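Mutual gliding motility protein C (MglC) (Myxococcus xanthus DK 1622, PDB 7CT3) is a Roadblock/LC7-domain component of the system that controls cell polarity, and interacts with its paralog MglB. Local coordinates at residues S2-L7 and D31-D36; E8-Q13 and Y107-T112; K78-M83 and L94-D99; R84-D89 and K115-L120. All blocks are in the same frame, centred on the assembly; numbering follows the deposited sequence.

Contact 1 (S2-L7 and D31-D36); sequences SFRTHL and DTFQKD
Arg4 reaches across to strand 29-34, its side chain crossing that of Asp31 at about a right angle, and presents one side of its guanidinium to a single carboxylate oxygen. NE of Arg4 lies 2.8 Å from Asp31 OD1 and NH1 lies 2.9 Å from the same OD1, both as hydrogen bonds of one salt bridge. The oxygen sits in the guanidinium plane, at its edge, and is met on its syn side; the two flat groups are steeply turned, with their planes 74° apart. An extended start, with CG anti to the backbone N (chi1 -165°), followed by a bend at chi3, brings NE and NH1 round to this position. On its anti side, OD1 also accepts from the backbone N of Thr32, so three donors converge on OD1, which probably restrains the rotation of the carboxylate.

The apolar half lies one helical turn on. Leu7 CD1 rests against the strand backbone, 3.7 Å from Thr32 N, and Leu7 CB meets Phe33 CB at 3.9 Å. The Phe33 ring leads away from this meeting point and turns an edge toward Arg4 CG, while Phe3 brings its own ring edge to Asp31 CB.

The first turn of helix 4-13 thus packs against strand 29-34, an outermost strand of the sheet within the chain. Strand 17-24 pairs with that strand and supplies Cys20, which touches Leu7, whereas Phe3 continues to Val116 of helix 102-117.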
loop_
_atom_site.group_PDB
_atom_site.type_symbol
_atom_site.label_atom_id
_atom_site.label_comp_id
_atom_site.label_asym_id
_atom_site.label_seq_id
_atom_site.Cartn_x
_atom_site.Cartn_y
_atom_site.Cartn_z
ATOM N N SER A 2 -15.474 20.887 7.319
ATOM C CA SER A 2 -15.769 21.097 5.910
ATOM C C SER A 2 -15.499 19.817 5.104
ATOM O O SER A 2 -16.009 19.725 3.968
ATOM C CB SER A 2 -14.979 22.255 5.361
ATOM O OG SER A 2 -15.355 23.468 5.992
ATOM N N PHE A 3 -14.732 18.872 5.660
ATOM C CA PHE A 3 -14.293 17.624 4.979
ATOM C C PHE A 3 -15.391 16.559 4.965
ATOM O O PHE A 3 -15.351 15.712 4.064
ATOM C CB PHE A 3 -13.110 16.955 5.689
ATOM C CG PHE A 3 -11.922 17.836 5.962
ATOM C CD1 PHE A 3 -11.403 18.662 4.978
ATOM C CD2 PHE A 3 -11.297 17.808 7.199
ATOM C CE1 PHE A 3 -10.296 19.457 5.231
ATOM C CE2 PHE A 3 -10.193 18.605 7.452
ATOM C CZ PHE A 3 -9.694 19.427 6.467
ATOM N N ARG A 4 -16.282 16.528 5.962
ATOM C CA ARG A 4 -17.018 15.274 6.280
ATOM C C ARG A 4 -17.867 14.822 5.088
ATOM O O ARG A 4 -17.951 13.600 4.882
ATOM C CB ARG A 4 -17.879 15.361 7.539
ATOM C CG ARG A 4 -18.303 13.975 8.004
ATOM C CD ARG A 4 -18.945 13.933 9.362
ATOM N NE ARG A 4 -18.072 14.442 10.405
ATOM C CZ ARG A 4 -18.483 14.751 11.630
ATOM N NH1 ARG A 4 -17.627 15.212 12.525
ATOM N NH2 ARG A 4 -19.754 14.601 11.954
ATOM N N THR A 5 -18.468 15.747 4.335
ATOM C CA THR A 5 -19.280 15.422 3.127
ATOM C C THR A 5 -18.439 14.578 2.156
ATOM O O THR A 5 -18.985 13.614 1.574
ATOM C CB THR A 5 -19.846 16.686 2.466
ATOM O OG1 THR A 5 -20.776 16.244 1.479
ATOM C CG2 THR A 5 -18.800 17.571 1.824
ATOM N N HIS A 6 -17.154 14.908 1.999
ATOM C CA HIS A 6 -16.214 14.193 1.093
ATOM C C HIS A 6 -15.903 12.803 1.663
ATOM O O HIS A 6 -15.877 11.843 0.876
ATOM C CB HIS A 6 -14.948 15.025 0.861
ATOM C CG HIS A 6 -15.223 16.371 0.284
ATOM N ND1 HIS A 6 -15.978 16.540 -0.859
ATOM C CD2 HIS A 6 -14.852 17.606 0.681
ATOM C CE1 HIS A 6 -16.062 17.822 -1.141
ATOM N NE2 HIS A 6 -15.380 18.500 -0.212
ATOM N N LEU A 7 -15.690 12.706 2.980
ATOM C CA LEU A 7 -15.387 11.424 3.676
ATOM C C LEU A 7 -16.593 10.493 3.523
ATOM O O LEU A 7 -16.387 9.297 3.249
ATOM C CB LEU A 7 -15.075 11.681 5.155
ATOM C CG LEU A 7 -13.954 12.678 5.450
ATOM C CD1 LEU A 7 -13.737 12.811 6.948
ATOM C CD2 LEU A 7 -12.659 12.282 4.759
ATOM N N ASP A 31 -11.166 14.479 11.476
ATOM C CA ASP A 31 -12.569 14.197 11.079
ATOM C C ASP A 31 -12.648 12.766 10.548
ATOM O O ASP A 31 -11.611 12.229 10.120
ATOM C CB ASP A 31 -13.082 15.227 10.066
ATOM C CG ASP A 31 -14.579 15.493 10.143
ATOM O OD1 ASP A 31 -15.283 14.730 10.842
ATOM O OD2 ASP A 31 -15.033 16.471 9.511
ATOM N N THR A 32 -13.837 12.168 10.609
ATOM C CA THR A 32 -14.103 10.800 10.100
ATOM C C THR A 32 -15.544 10.707 9.607
ATOM O O THR A 32 -16.387 11.544 10.019
ATOM C CB THR A 32 -13.822 9.725 11.162
ATOM O OG1 THR A 32 -13.565 8.496 10.482
ATOM C CG2 THR A 32 -14.956 9.517 12.142
ATOM N N PHE A 33 -15.790 9.723 8.745
ATOM C CA PHE A 33 -17.127 9.136 8.491
ATOM C C PHE A 33 -16.988 7.612 8.541
ATOM O O PHE A 33 -16.170 7.076 7.778
ATOM C CB PHE A 33 -17.704 9.605 7.157
ATOM C CG PHE A 33 -19.132 9.163 6.976
ATOM C CD1 PHE A 33 -19.423 7.906 6.470
ATOM C CD2 PHE A 33 -20.180 9.972 7.391
ATOM C CE1 PHE A 33 -20.738 7.484 6.341
ATOM C CE2 PHE A 33 -21.494 9.551 7.253
ATOM C CZ PHE A 33 -21.769 8.307 6.732
ATOM N N GLN A 34 -17.737 6.952 9.431
ATOM C CA GLN A 34 -17.701 5.478 9.623
ATOM C C GLN A 34 -18.949 4.846 9.004
ATOM O O GLN A 34 -20.046 5.435 9.134
ATOM C CB GLN A 34 -17.616 5.114 11.105
ATOM C CG GLN A 34 -16.322 5.564 11.759
ATOM C CD GLN A 34 -16.012 4.819 13.035
ATOM O OE1 GLN A 34 -16.802 4.016 13.532
ATOM N NE2 GLN A 34 -14.842 5.091 13.581
ATOM N N LYS A 35 -18.769 3.693 8.349
ATOM C CA LYS A 35 -19.855 2.759 7.957
ATOM C C LYS A 35 -20.824 2.611 9.138
ATOM O O LYS A 35 -20.424 2.007 10.154
ATOM C CB LYS A 35 -19.254 1.407 7.564
ATOM C CG LYS A 35 -20.247 0.346 7.111
ATOM C CD LYS A 35 -20.962 0.695 5.822
ATOM C CE LYS A 35 -21.847 -0.423 5.311
ATOM N NZ LYS A 35 -21.055 -1.563 4.790
ATOM N N ASP A 36 -22.031 3.173 9.021
ATOM C CA ASP A 36 -23.121 3.045 10.027
ATOM C C ASP A 36 -23.956 1.795 9.716
ATOM O O ASP A 36 -24.368 1.105 10.675
ATOM C CB ASP A 36 -24.007 4.294 10.053
ATOM C CG ASP A 36 -25.175 4.197 11.022
ATOM O OD1 ASP A 36 -24.943 3.806 12.185
ATOM O OD2 ASP A 36 -26.313 4.498 10.601
#

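Contact 2 (E8-Q13 and Y107-T112); sequences ESVVNQ and YVLRVT
Val108 comes first along helix 107-112 and fits between Val10 and Gln13 of the other helix. Its CG1, anti to the backbone N (chi1 171°), points across the gap and lies 3.9 Å from Val10 CA, while the two valine side chains slide past each other in opposite directions and bring Val10 CG2 to 4.0 Å from Val108 CG1. Both methyls also meet the amide end of Gln13, CG1 toward NE2 and CG2 toward OE1, with Gln13 OE1 at 3.8 Å from Val108 CG2. That amide is held by its own helix: Gln13 NE2 donates to Ser9 OG at 2.9 Å, and more weakly to Ser9 O, which helps fix the amide so that OE1 and NE2 lie against the two methyls of Val108.

Leu109 follows with a lighter touch, CD1 lying 4.4 Å from Val10 CG1. The leucine mainly faces the sheet, where Leu92, Leu94 and Val82 receive it. Here the contact shows its place in the Roadblock/LC7 fold: the first and last helices of the chain lie side by side on one face of the antiparallel sheet, running nearly antiparallel at 160° with their axes 9.9 Å apart, and Val10 likewise packs down onto Cys20 and Leu94.

One turn beyond Val108, Thr112 closes on Val10. Val10 CG2 approaches both branches of the threonine, lying 3.5 Å from Thr112 OG1 and also touching the methyl CG2. Thr112 OG1, buried, donates to Val108 O at 2.7 Å, from above the carbonyl plane; the same oxygen also accepts the backbone N of Thr112.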
loop_
_atom_site.group_PDB
_atom_site.type_symbol
_atom_site.label_atom_id
_atom_site.label_comp_id
_atom_site.label_asym_id
_atom_site.label_seq_id
_atom_site.Cartn_x
_atom_site.Cartn_y
_atom_site.Cartn_z
ATOM N N GLU A 8 -17.805 11.030 3.673
ATOM C CA GLU A 8 -19.065 10.254 3.541
ATOM C C GLU A 8 -19.188 9.741 2.100
ATOM O O GLU A 8 -19.559 8.566 1.925
ATOM C CB GLU A 8 -20.271 11.100 3.952
ATOM C CG GLU A 8 -21.594 10.377 3.764
ATOM C CD GLU A 8 -22.810 11.119 4.283
ATOM O OE1 GLU A 8 -22.699 12.334 4.532
ATOM O OE2 GLU A 8 -23.867 10.474 4.432
ATOM N N SER A 9 -18.879 10.581 1.109
ATOM C CA SER A 9 -18.940 10.221 -0.333
ATOM C C SER A 9 -18.036 9.012 -0.604
ATOM O O SER A 9 -18.477 8.088 -1.317
ATOM C CB SER A 9 -18.577 11.391 -1.206
ATOM O OG SER A 9 -18.513 10.994 -2.568
ATOM N N VAL A 10 -16.826 8.996 -0.037
ATOM C CA VAL A 10 -15.863 7.872 -0.237
ATOM C C VAL A 10 -16.494 6.586 0.310
ATOM O O VAL A 10 -16.574 5.596 -0.437
ATOM C CB VAL A 10 -14.496 8.151 0.414
ATOM C CG1 VAL A 10 -13.593 6.929 0.350
ATOM C CG2 VAL A 10 -13.808 9.346 -0.222
ATOM N N VAL A 11 -16.940 6.606 1.566
ATOM C CA VAL A 11 -17.482 5.396 2.251
ATOM C C VAL A 11 -18.705 4.899 1.467
ATOM O O VAL A 11 -18.820 3.676 1.281
ATOM C CB VAL A 11 -17.793 5.680 3.732
ATOM C CG1 VAL A 11 -18.525 4.522 4.391
ATOM C CG2 VAL A 11 -16.520 6.007 4.501
ATOM N N ASN A 12 -19.551 5.812 0.990
ATOM C CA ASN A 12 -20.800 5.475 0.254
ATOM C C ASN A 12 -20.455 4.774 -1.069
ATOM O O ASN A 12 -21.208 3.871 -1.458
ATOM C CB ASN A 12 -21.681 6.709 0.041
ATOM C CG ASN A 12 -22.387 7.170 1.301
ATOM O OD1 ASN A 12 -22.434 6.458 2.304
ATOM N ND2 ASN A 12 -22.959 8.363 1.255
ATOM N N GLN A 13 -19.350 5.148 -1.721
ATOM C CA GLN A 13 -18.993 4.660 -3.082
ATOM C C GLN A 13 -18.244 3.320 -3.022
ATOM O O GLN A 13 -18.301 2.585 -4.013
ATOM C CB GLN A 13 -18.129 5.688 -3.815
ATOM C CG GLN A 13 -18.891 6.918 -4.280
ATOM C CD GLN A 13 -17.982 7.854 -5.037
ATOM O OE1 GLN A 13 -17.574 7.576 -6.163
ATOM N NE2 GLN A 13 -17.642 8.970 -4.413
ATOM N N TYR A 107 -9.091 4.316 -6.463
ATOM C CA TYR A 107 -9.625 5.247 -7.490
ATOM C C TYR A 107 -10.405 6.377 -6.803
ATOM O O TYR A 107 -10.129 7.559 -7.064
ATOM C CB TYR A 107 -10.472 4.482 -8.508
ATOM C CG TYR A 107 -11.325 5.368 -9.375
ATOM C CD1 TYR A 107 -10.789 6.043 -10.460
ATOM C CD2 TYR A 107 -12.665 5.557 -9.086
ATOM C CE1 TYR A 107 -11.569 6.873 -11.248
ATOM C CE2 TYR A 107 -13.456 6.386 -9.859
ATOM C CZ TYR A 107 -12.909 7.041 -10.948
ATOM O OH TYR A 107 -13.690 7.853 -11.716
ATOM N N VAL A 108 -11.353 6.030 -5.932
ATOM C CA VAL A 108 -12.238 7.038 -5.278
ATOM C C VAL A 108 -11.388 7.963 -4.391
ATOM O O VAL A 108 -11.636 9.180 -4.407
ATOM C CB VAL A 108 -13.387 6.372 -4.501
ATOM C CG1 VAL A 108 -14.144 7.384 -3.659
ATOM C CG2 VAL A 108 -14.339 5.647 -5.442
ATOM N N LEU A 109 -10.406 7.441 -3.653
ATOM C CA LEU A 109 -9.578 8.315 -2.783
ATOM C C LEU A 109 -8.758 9.277 -3.651
ATOM O O LEU A 109 -8.618 10.448 -3.251
ATOM C CB LEU A 109 -8.683 7.497 -1.850
ATOM C CG LEU A 109 -8.293 8.248 -0.579
ATOM C CD1 LEU A 109 -9.509 8.448 0.318
ATOM C CD2 LEU A 109 -7.182 7.541 0.174
ATOM N N ARG A 110 -8.252 8.820 -4.799
ATOM C CA ARG A 110 -7.468 9.676 -5.734
ATOM C C ARG A 110 -8.357 10.829 -6.224
ATOM O O ARG A 110 -7.868 11.970 -6.286
ATOM C CB ARG A 110 -6.900 8.858 -6.899
ATOM C CG ARG A 110 -6.007 9.662 -7.833
ATOM C CD ARG A 110 -5.308 8.827 -8.895
ATOM N NE ARG A 110 -6.237 8.088 -9.745
ATOM C CZ ARG A 110 -6.898 8.582 -10.800
ATOM N NH1 ARG A 110 -6.762 9.848 -11.168
ATOM N NH2 ARG A 110 -7.710 7.797 -11.485
ATOM N N VAL A 111 -9.622 10.545 -6.533
ATOM C CA VAL A 111 -10.613 11.551 -7.017
ATOM C C VAL A 111 -10.969 12.528 -5.885
ATOM O O VAL A 111 -11.156 13.721 -6.178
ATOM C CB VAL A 111 -11.867 10.853 -7.577
ATOM C CG1 VAL A 111 -13.026 11.821 -7.761
ATOM C CG2 VAL A 111 -11.555 10.125 -8.877
ATOM N N THR A 112 -11.079 12.047 -4.645
ATOM C CA THR A 112 -11.608 12.829 -3.496
ATOM C C THR A 112 -10.507 13.699 -2.866
ATOM O O THR A 112 -10.845 14.786 -2.367
ATOM C CB THR A 112 -12.276 11.901 -2.475
ATOM O OG1 THR A 112 -13.203 11.074 -3.183
ATOM C CG2 THR A 112 -12.997 12.655 -1.381
#

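Contact 3 (K78-M83 and L94-D99); sequences KVLTVM and LALHAD
Leu80 and Leu96 form a hydrogen-bonded pair in the antiparallel hairpin of strands 79-87 and 90-97, exchanging two backbone bonds: Leu80 N to Leu96 O and Leu96 N to Leu80 O, each 2.9 Å. Val82 and Leu94, the next hydrogen-bonded pair, repeat this exchange. At the open end, Ala98 N still reaches Lys78 O at 2.8 Å, but the bond is bent (139°) and comes from above the carbonyl plane as the strand gives out. Weaker CA-H...O contacts fill the intervening pairs, among them Thr81 CA to Leu94 O at 3.1 Å.

Apolar contacts divide between the two faces. Leu80, Val82, Leu94 and Leu96 share the one covered by helix 102-117; there Leu80 CB meets Leu96 CG at 4.2 Å, and Leu80 also packs on Arg106 of the second subunit. Thr81 and Ala95 share the face toward helix 44-61, with Val79 CG1 close to Ala95 CB. Lys78 O merely lies over one face of the His97 ring, toward its rim.

Among polar side chains, Thr81 OG1 bonds to Val74 O, outside the hairpin.

Main-chain bonding therefore sets the register, leaving the buried side chains on both faces to meet the helices mainly through apolar surface.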
loop_
_atom_site.group_PDB
_atom_site.type_symbol
_atom_site.label_atom_id
_atom_site.label_comp_id
_atom_site.label_asym_id
_atom_site.label_seq_id
_atom_site.Cartn_x
_atom_site.Cartn_y
_atom_site.Cartn_z
ATOM N N LYS A 78 -7.425 -8.771 7.494
ATOM C CA LYS A 78 -8.873 -8.411 7.476
ATOM C C LYS A 78 -9.111 -6.975 6.985
ATOM O O LYS A 78 -10.260 -6.675 6.612
ATOM C CB LYS A 78 -9.478 -8.588 8.871
ATOM C CG LYS A 78 -9.449 -10.011 9.407
ATOM C CD LYS A 78 -10.173 -10.163 10.732
ATOM C CE LYS A 78 -10.003 -11.536 11.346
ATOM N NZ LYS A 78 -10.454 -11.560 12.757
ATOM N N VAL A 79 -8.098 -6.107 6.985
ATOM C CA VAL A 79 -8.297 -4.654 6.709
ATOM C C VAL A 79 -7.257 -4.183 5.700
ATOM O O VAL A 79 -6.070 -4.511 5.874
ATOM C CB VAL A 79 -8.225 -3.799 7.986
ATOM C CG1 VAL A 79 -8.419 -2.320 7.682
ATOM C CG2 VAL A 79 -9.222 -4.265 9.029
ATOM N N LEU A 80 -7.716 -3.430 4.702
ATOM C CA LEU A 80 -6.863 -2.732 3.713
ATOM C C LEU A 80 -6.998 -1.231 3.960
ATOM O O LEU A 80 -8.103 -0.787 4.335
ATOM C CB LEU A 80 -7.308 -3.099 2.297
ATOM C CG LEU A 80 -7.595 -4.578 2.053
ATOM C CD1 LEU A 80 -8.080 -4.797 0.631
ATOM C CD2 LEU A 80 -6.370 -5.436 2.338
ATOM N N THR A 81 -5.914 -0.484 3.775
ATOM C CA THR A 81 -5.919 0.992 3.890
ATOM C C THR A 81 -5.303 1.599 2.634
ATOM O O THR A 81 -4.467 0.934 1.982
ATOM C CB THR A 81 -5.227 1.485 5.166
ATOM O OG1 THR A 81 -3.835 1.184 5.078
ATOM C CG2 THR A 81 -5.830 0.883 6.417
ATOM N N VAL A 82 -5.753 2.806 2.314
ATOM C CA VAL A 82 -5.199 3.686 1.251
ATOM C C VAL A 82 -5.080 5.070 1.869
ATOM O O VAL A 82 -6.042 5.542 2.475
ATOM C CB VAL A 82 -6.107 3.738 0.008
ATOM C CG1 VAL A 82 -5.401 4.430 -1.145
ATOM C CG2 VAL A 82 -6.605 2.367 -0.399
HETATM N N MSE A 83 -3.917 5.700 1.689
HETATM C CA MSE A 83 -3.656 7.008 2.261
HETATM C C MSE A 83 -3.055 7.925 1.202
HETATM O O MSE A 83 -2.238 7.482 0.397
HETATM C CB MSE A 83 -2.696 6.880 3.443
HETATM C CG MSE A 83 -3.261 6.112 4.602
HETATM SE SE MSE A 83 -1.864 5.808 5.916
HETATM C CE MSE A 83 -0.977 4.187 5.261
ATOM N N LEU A 94 -8.466 5.876 3.957
ATOM C CA LEU A 94 -9.615 4.972 3.743
ATOM C C LEU A 94 -9.240 3.587 4.274
ATOM O O LEU A 94 -8.173 3.069 3.886
ATOM C CB LEU A 94 -9.942 4.926 2.249
ATOM C CG LEU A 94 -10.941 3.853 1.824
ATOM C CD1 LEU A 94 -12.294 4.068 2.487
ATOM C CD2 LEU A 94 -11.077 3.835 0.310
ATOM N N ALA A 95 -10.076 3.033 5.149
ATOM C CA ALA A 95 -9.978 1.641 5.638
ATOM C C ALA A 95 -11.169 0.871 5.075
ATOM O O ALA A 95 -12.300 1.392 5.164
ATOM C CB ALA A 95 -9.959 1.604 7.145
ATOM N N LEU A 96 -10.926 -0.305 4.499
ATOM C CA LEU A 96 -12.024 -1.193 4.052
ATOM C C LEU A 96 -11.729 -2.633 4.478
ATOM O O LEU A 96 -10.556 -2.965 4.703
ATOM C CB LEU A 96 -12.235 -1.041 2.541
ATOM C CG LEU A 96 -11.040 -1.315 1.630
ATOM C CD1 LEU A 96 -11.504 -1.917 0.318
ATOM C CD2 LEU A 96 -10.244 -0.048 1.358
ATOM N N HIS A 97 -12.782 -3.438 4.636
ATOM C CA HIS A 97 -12.692 -4.901 4.872
ATOM C C HIS A 97 -11.915 -5.522 3.703
ATOM O O HIS A 97 -12.048 -5.006 2.581
ATOM C CB HIS A 97 -14.100 -5.490 5.045
ATOM C CG HIS A 97 -14.092 -6.913 5.480
ATOM N ND1 HIS A 97 -13.926 -7.953 4.590
ATOM C CD2 HIS A 97 -14.231 -7.473 6.700
ATOM C CE1 HIS A 97 -13.954 -9.096 5.244
ATOM N NE2 HIS A 97 -14.145 -8.828 6.538
ATOM N N ALA A 98 -11.140 -6.580 3.957
ATOM C CA ALA A 98 -10.257 -7.251 2.969
ATOM C C ALA A 98 -11.062 -7.812 1.788
ATOM O O ALA A 98 -10.458 -8.015 0.723
ATOM C CB ALA A 98 -9.462 -8.345 3.641
ATOM N N ASP A 99 -12.362 -8.069 1.966
ATOM C CA ASP A 99 -13.254 -8.612 0.905
ATOM C C ASP A 99 -13.914 -7.463 0.131
ATOM O O ASP A 99 -14.665 -7.760 -0.813
ATOM C CB ASP A 99 -14.295 -9.568 1.494
ATOM C CG ASP A 99 -13.695 -10.845 2.058
ATOM O OD1 ASP A 99 -12.554 -11.182 1.677
ATOM O OD2 ASP A 99 -14.370 -11.493 2.873
#

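Contact 4 (R84-D89 and K115-L120); sequences RLVSPD and KVRAEL
Val86 sits where strand 79-87 turns a corner at a classic beta bulge, formed by Val86 and Ser87 facing Tyr90, and there it meets the C-terminal end of helix 102-117. In the tight part, Val86 CG1 presses on Val116 CG1 at 3.6 Å, the two side chains meeting at a slant, and Val116 carries the packing inward to Phe3 and His6. Carbons of Arg117 and Leu120 close round the Val86 carbonyl: Arg117 CG is 3.1 Å from Val86 O. A type I turn, Arg117 to Leu120, brings the exposed Leu120 back to the corner, where Leu120 CD1 lies 3.2 Å from Val86 O and also touches Ser87 CB.

Farther out, the contact is polar and partly hydrated. Arg117 bends at chi3 (-77°), which turns the edge of its guanidinium to Leu85 O; Arg117 NH1 donates to Leu85 O at 2.7 Å, almost in line with the carbonyl but bent at the hydrogen (134°). The same NH1 also gives a hydrogen bond to a water, which accepts a second one from Arg84 NH1. This shared water links two arginines whose like charges would probably disfavour a closer approach. The Leu85 side chain lies about 4 Å from the sodium ion bound at Leu64, Thr66 and Val69. Just beyond the corner, Ser87 makes an ST turn, Ser87 OG accepting from Asp89 N at 3.2 Å.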
loop_
_atom_site.group_PDB
_atom_site.type_symbol
_atom_site.label_atom_id
_atom_site.label_comp_id
_atom_site.label_asym_id
_atom_site.label_seq_id
_atom_site.Cartn_x
_atom_site.Cartn_y
_atom_site.Cartn_z
ATOM N N ARG A 84 -3.469 9.199 1.241
ATOM C CA ARG A 84 -2.927 10.244 0.387
ATOM C C ARG A 84 -2.694 11.513 1.215
ATOM O O ARG A 84 -3.376 11.697 2.242
ATOM C CB ARG A 84 -3.873 10.560 -0.776
ATOM C CG ARG A 84 -3.953 9.459 -1.822
ATOM C CD ARG A 84 -4.724 9.863 -3.064
ATOM N NE ARG A 84 -4.423 8.895 -4.105
ATOM C CZ ARG A 84 -3.517 9.044 -5.067
ATOM N NH1 ARG A 84 -2.833 10.168 -5.201
ATOM N NH2 ARG A 84 -3.323 8.061 -5.923
ATOM N N LEU A 85 -1.767 12.359 0.763
ATOM C CA LEU A 85 -1.399 13.632 1.429
ATOM C C LEU A 85 -2.476 14.684 1.147
ATOM O O LEU A 85 -2.886 14.813 -0.014
ATOM C CB LEU A 85 -0.035 14.089 0.903
ATOM C CG LEU A 85 0.623 15.215 1.694
ATOM C CD1 LEU A 85 0.979 14.746 3.097
ATOM C CD2 LEU A 85 1.856 15.729 0.968
ATOM N N VAL A 86 -2.913 15.419 2.169
ATOM C CA VAL A 86 -3.866 16.553 1.980
ATOM C C VAL A 86 -3.181 17.881 2.339
ATOM O O VAL A 86 -3.591 18.904 1.775
ATOM C CB VAL A 86 -5.193 16.334 2.732
ATOM C CG1 VAL A 86 -6.073 15.319 2.017
ATOM C CG2 VAL A 86 -4.984 15.920 4.169
ATOM N N SER A 87 -2.173 17.882 3.215
ATOM C CA SER A 87 -1.354 19.084 3.533
ATOM C C SER A 87 -0.065 18.654 4.226
ATOM O O SER A 87 0.093 17.485 4.564
ATOM C CB SER A 87 -2.147 20.076 4.362
ATOM O OG SER A 87 -2.113 19.744 5.741
ATOM N N PRO A 88 0.903 19.565 4.468
ATOM C CA PRO A 88 2.116 19.197 5.202
ATOM C C PRO A 88 1.826 18.596 6.589
ATOM O O PRO A 88 2.692 17.919 7.107
ATOM C CB PRO A 88 2.885 20.525 5.320
ATOM C CG PRO A 88 2.371 21.357 4.160
ATOM C CD PRO A 88 0.913 20.970 4.029
ATOM N N ASP A 89 0.628 18.832 7.141
ATOM C CA ASP A 89 0.245 18.430 8.523
ATOM C C ASP A 89 -0.773 17.279 8.530
ATOM O O ASP A 89 -0.934 16.676 9.606
ATOM C CB ASP A 89 -0.341 19.614 9.296
ATOM C CG ASP A 89 0.615 20.782 9.468
ATOM O OD1 ASP A 89 1.830 20.537 9.635
ATOM O OD2 ASP A 89 0.136 21.929 9.432
ATOM N N LYS A 115 -10.401 17.457 -3.446
ATOM C CA LYS A 115 -11.608 18.103 -2.863
ATOM C C LYS A 115 -11.364 18.372 -1.373
ATOM O O LYS A 115 -11.706 19.475 -0.907
ATOM C CB LYS A 115 -12.849 17.231 -3.066
ATOM C CG LYS A 115 -13.171 16.905 -4.514
ATOM C CD LYS A 115 -14.543 16.314 -4.680
ATOM C CE LYS A 115 -14.647 15.391 -5.872
ATOM N NZ LYS A 115 -15.986 14.770 -5.944
ATOM N N VAL A 116 -10.775 17.410 -0.659
ATOM C CA VAL A 116 -10.423 17.561 0.784
ATOM C C VAL A 116 -9.347 18.651 0.907
ATOM O O VAL A 116 -9.484 19.514 1.798
ATOM C CB VAL A 116 -9.977 16.220 1.398
ATOM C CG1 VAL A 116 -9.428 16.384 2.808
ATOM C CG2 VAL A 116 -11.109 15.202 1.386
ATOM N N ARG A 117 -8.335 18.633 0.033
ATOM C CA ARG A 117 -7.217 19.618 0.034
ATOM C C ARG A 117 -7.770 21.035 -0.139
ATOM O O ARG A 117 -7.219 21.958 0.486
ATOM C CB ARG A 117 -6.202 19.316 -1.070
ATOM C CG ARG A 117 -5.244 18.187 -0.723
ATOM C CD ARG A 117 -3.948 18.243 -1.508
ATOM N NE ARG A 117 -4.162 17.768 -2.862
ATOM C CZ ARG A 117 -4.117 16.494 -3.252
ATOM N NH1 ARG A 117 -3.841 15.527 -2.393
ATOM N NH2 ARG A 117 -4.345 16.192 -4.517
ATOM N N ALA A 118 -8.823 21.191 -0.945
ATOM C CA ALA A 118 -9.452 22.492 -1.270
ATOM C C ALA A 118 -10.168 23.085 -0.045
ATOM O O ALA A 118 -10.396 24.307 -0.050
ATOM C CB ALA A 118 -10.401 22.319 -2.428
ATOM N N GLU A 119 -10.511 22.273 0.962
ATOM C CA GLU A 119 -11.305 22.715 2.144
ATOM C C GLU A 119 -10.398 23.309 3.231
ATOM O O GLU A 119 -10.953 23.839 4.210
ATOM C CB GLU A 119 -12.108 21.558 2.740
ATOM C CG GLU A 119 -13.157 20.981 1.809
ATOM C CD GLU A 119 -14.312 21.901 1.447
ATOM O OE1 GLU A 119 -14.396 23.014 2.015
ATOM O OE2 GLU A 119 -15.130 21.496 0.590
ATOM N N LEU A 120 -9.072 23.232 3.081
ATOM C CA LEU A 120 -8.101 23.700 4.111
ATOM C C LEU A 120 -8.162 25.230 4.221
ATOM O O LEU A 120 -8.427 25.942 3.250
ATOM C CB LEU A 120 -6.689 23.237 3.739
ATOM C CG LEU A 120 -6.509 21.731 3.561
ATOM C CD1 LEU A 120 -5.164 21.432 2.919
ATOM C CD2 LEU A 120 -6.650 20.996 4.885
HETATM O O HOH W 1 -3.127 12.997 -4.121
#

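In the fold
Contacts 2 and 3 are buried, whereas contacts 1 and 4 are only partly so and lie toward the edges of the fold. Contact 3 is knit by main-chain bonds within the sheet; contact 2 joins two helices mainly through methyl groups and rests directly on the side chains of contact 3. Each peripheral contact adds an arginine, paired with a carboxylate in contact 1 but with a backbone carbonyl and water in contact 4. Contacts 1 and 2 share helix 4-13, contacts 2 and 4 helix 102-117, and contacts 3 and 4 strand 79-87. Phe3 and His6 meet Val116 and Glu119, joining contact 1 to contact 4.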